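Local coordinates for protein YECBM32 (Yersinia enterocolitica, PDB 2JDA) that probably binds polygalacturonic acid from pectin in the bacterial periplasm, as a carbohydrate-binding module with a bound calcium ion, at residues N58-P63 with A137-R142. Residues are numbered along the deposited sequence; the frame is centred on the assembly and turned at random.
Sequences NILIVP and AALPSR. With SO4 (sulfate ion), chain H.
Leu60 reaches from strand 53-63 to Ala137 and Leu139 of the chain's C-terminal tail, a small apolar contact in which one leucine methyl does the touching. The strand enters with Asn58, whose amide is used just short of the tail: its OD1 accepts from Ser135 N, and Ser135 OG in turn takes the N-H of Ala137, so Ser135 links Asn58 to the start of 137-142. Ile59 turns the other way, into the core against Ile75, Phe105 and Ile131. At Leu60 the side chain comes round to the tail. Chi1 of 170° sets CG anti to the backbone N, and chi2 of 71° then turns CD1 to Leu139 CD1. The two methyls stand 3.7 Å apart, Leu60 CD1 to Leu139 CD1, while Ala137 CB lies 4.3 Å from the same Leu60 CD1. The two leucine side chains cross at about a right angle and touch through the CD1 methyls, and just 84 Å² is buried.

The fold is the beta-sandwich of F5/8 type C domains, to which family 32 carbohydrate-binding modules belong; here the loop before strand 141-143 passes by the side chain of Leu60, and that strand joins the sheet parallel to 101-105. The calcium ion is about 10 Å from the Leu60 side chain. Between the two tail residues that touch Leu60, an inverse gamma turn centred on Ala138, with a weak bond of 3.0 Å from Leu139 N to Ala137 O, brings both to the same methyl.

Ile61 again faces inward, onto Phe73, and Val62 packs on Glu130. Beyond the turn, Ser141 holds a sulfate, probably from the crystallisation liquor, through a nearly straight 3.0 Å bond from Ser141 N to sulfate O1. A second bond, 2.6 Å long, runs from Ser141 OG to sulfate O2.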
loop_
_atom_site.group_PDB
_atom_site.type_symbol
_atom_site.label_atom_id
_atom_site.label_comp_id
_atom_site.label_asym_id
_atom_site.label_seq_id
_atom_site.Cartn_x
_atom_site.Cartn_y
_atom_site.Cartn_z
ATOM N N ASN A 58 4.141 -2.629 10.922
ATOM C CA ASN A 58 4.619 -1.665 9.930
ATOM C C ASN A 58 4.122 -2.040 8.542
ATOM O O ASN A 58 3.696 -3.170 8.329
ATOM C CB ASN A 58 6.129 -1.451 9.963
ATOM C CG ASN A 58 6.922 -2.507 9.333
ATOM O OD1 ASN A 58 6.668 -2.894 8.194
ATOM N ND2 ASN A 58 7.937 -3.000 10.059
ATOM N N ILE A 59 4.149 -1.066 7.650
ATOM C CA ILE A 59 3.892 -1.288 6.232
ATOM C C ILE A 59 5.024 -0.622 5.462
ATOM O O ILE A 59 5.298 0.558 5.641
ATOM C CB ILE A 59 2.532 -0.710 5.832
ATOM C CG1 ILE A 59 1.389 -1.437 6.540
ATOM C CG2 ILE A 59 2.388 -0.741 4.319
ATOM C CD1 ILE A 59 0.051 -0.652 6.635
ATOM N N LEU A 60 5.645 -1.380 4.574
ATOM C CA LEU A 60 6.592 -0.864 3.590
ATOM C C LEU A 60 5.796 -0.503 2.328
ATOM O O LEU A 60 5.091 -1.345 1.796
ATOM C CB LEU A 60 7.648 -1.919 3.265
ATOM C CG LEU A 60 8.557 -1.570 2.058
ATOM C CD1 LEU A 60 9.519 -0.461 2.365
ATOM C CD2 LEU A 60 9.322 -2.800 1.585
ATOM N N ILE A 61 5.924 0.721 1.857
ATOM C CA ILE A 61 5.314 1.181 0.619
ATOM C C ILE A 61 6.388 1.721 -0.311
ATOM O O ILE A 61 7.249 2.504 0.077
ATOM C CB ILE A 61 4.143 2.172 0.870
ATOM C CG1 ILE A 61 3.428 2.443 -0.448
ATOM C CG2 ILE A 61 4.597 3.458 1.564
ATOM C CD1 ILE A 61 2.145 3.231 -0.295
ATOM N N VAL A 62 6.340 1.236 -1.554
ATOM C CA VAL A 62 7.286 1.595 -2.607
ATOM C C VAL A 62 6.458 2.161 -3.772
ATOM O O VAL A 62 6.079 1.430 -4.683
ATOM C CB VAL A 62 8.139 0.387 -3.007
ATOM C CG1 VAL A 62 9.226 0.830 -4.018
ATOM C CG2 VAL A 62 8.744 -0.324 -1.774
ATOM N N PRO A 63 6.138 3.435 -3.732
ATOM C CA PRO A 63 5.320 4.021 -4.785
ATOM C C PRO A 63 6.121 4.189 -6.077
ATOM O O PRO A 63 7.338 4.358 -6.041
ATOM C CB PRO A 63 4.850 5.343 -4.175
ATOM C CG PRO A 63 5.940 5.718 -3.233
ATOM C CD PRO A 63 6.437 4.429 -2.669
ATOM N N ALA A 137 12.955 -3.861 6.311
ATOM C CA ALA A 137 13.701 -2.877 5.525
ATOM C C ALA A 137 14.453 -1.902 6.430
ATOM O O ALA A 137 13.937 -1.462 7.448
ATOM C CB ALA A 137 12.801 -2.152 4.607
ATOM N N ALA A 138 15.676 -1.575 6.011
ATOM C CA ALA A 138 16.574 -0.680 6.720
ATOM C C ALA A 138 16.298 0.746 6.292
ATOM O O ALA A 138 17.044 1.381 5.548
ATOM C CB ALA A 138 18.031 -1.111 6.437
ATOM N N LEU A 139 15.144 1.226 6.764
ATOM C CA LEU A 139 14.626 2.521 6.462
ATOM C C LEU A 139 14.140 3.149 7.762
ATOM O O LEU A 139 13.703 2.423 8.669
ATOM C CB LEU A 139 13.410 2.391 5.542
ATOM C CG LEU A 139 13.660 1.842 4.137
ATOM C CD1 LEU A 139 12.328 1.661 3.487
ATOM C CD2 LEU A 139 14.537 2.789 3.336
ATOM N N PRO A 140 14.224 4.477 7.892
ATOM C CA PRO A 140 13.734 5.101 9.132
ATOM C C PRO A 140 12.216 4.923 9.279
ATOM O O PRO A 140 11.468 4.984 8.299
ATOM C CB PRO A 140 14.069 6.572 8.952
ATOM C CG PRO A 140 14.082 6.789 7.530
ATOM C CD PRO A 140 14.690 5.510 6.930
ATOM N N SER A 141 11.748 4.739 10.508
ATOM C CA SER A 141 10.328 4.672 10.757
ATOM C C SER A 141 9.681 6.014 10.518
ATOM O O SER A 141 10.183 7.035 10.998
ATOM C CB SER A 141 10.094 4.264 12.199
ATOM O OG SER A 141 10.479 2.929 12.421
ATOM N N ARG A 142 8.579 6.019 9.777
ATOM C CA ARG A 142 7.704 7.176 9.640
ATOM C C ARG A 142 6.401 6.848 10.344
ATOM O O ARG A 142 5.600 6.061 9.867
ATOM C CB ARG A 142 7.439 7.526 8.185
ATOM C CG ARG A 142 6.473 8.647 7.980
ATOM C CD ARG A 142 6.117 8.847 6.548
ATOM N NE ARG A 142 4.980 9.732 6.421
ATOM C CZ ARG A 142 4.413 10.056 5.262
ATOM N NH1 ARG A 142 4.898 9.581 4.104
ATOM N NH2 ARG A 142 3.352 10.849 5.260
HETATM S S SO4 H . 14.043 3.301 13.292
HETATM O O1 SO4 H . 13.974 4.464 12.437
HETATM O O2 SO4 H . 12.938 2.380 12.943
HETATM O O3 SO4 H . 15.294 2.608 12.954
HETATM O O4 SO4 H . 13.819 3.684 14.599
#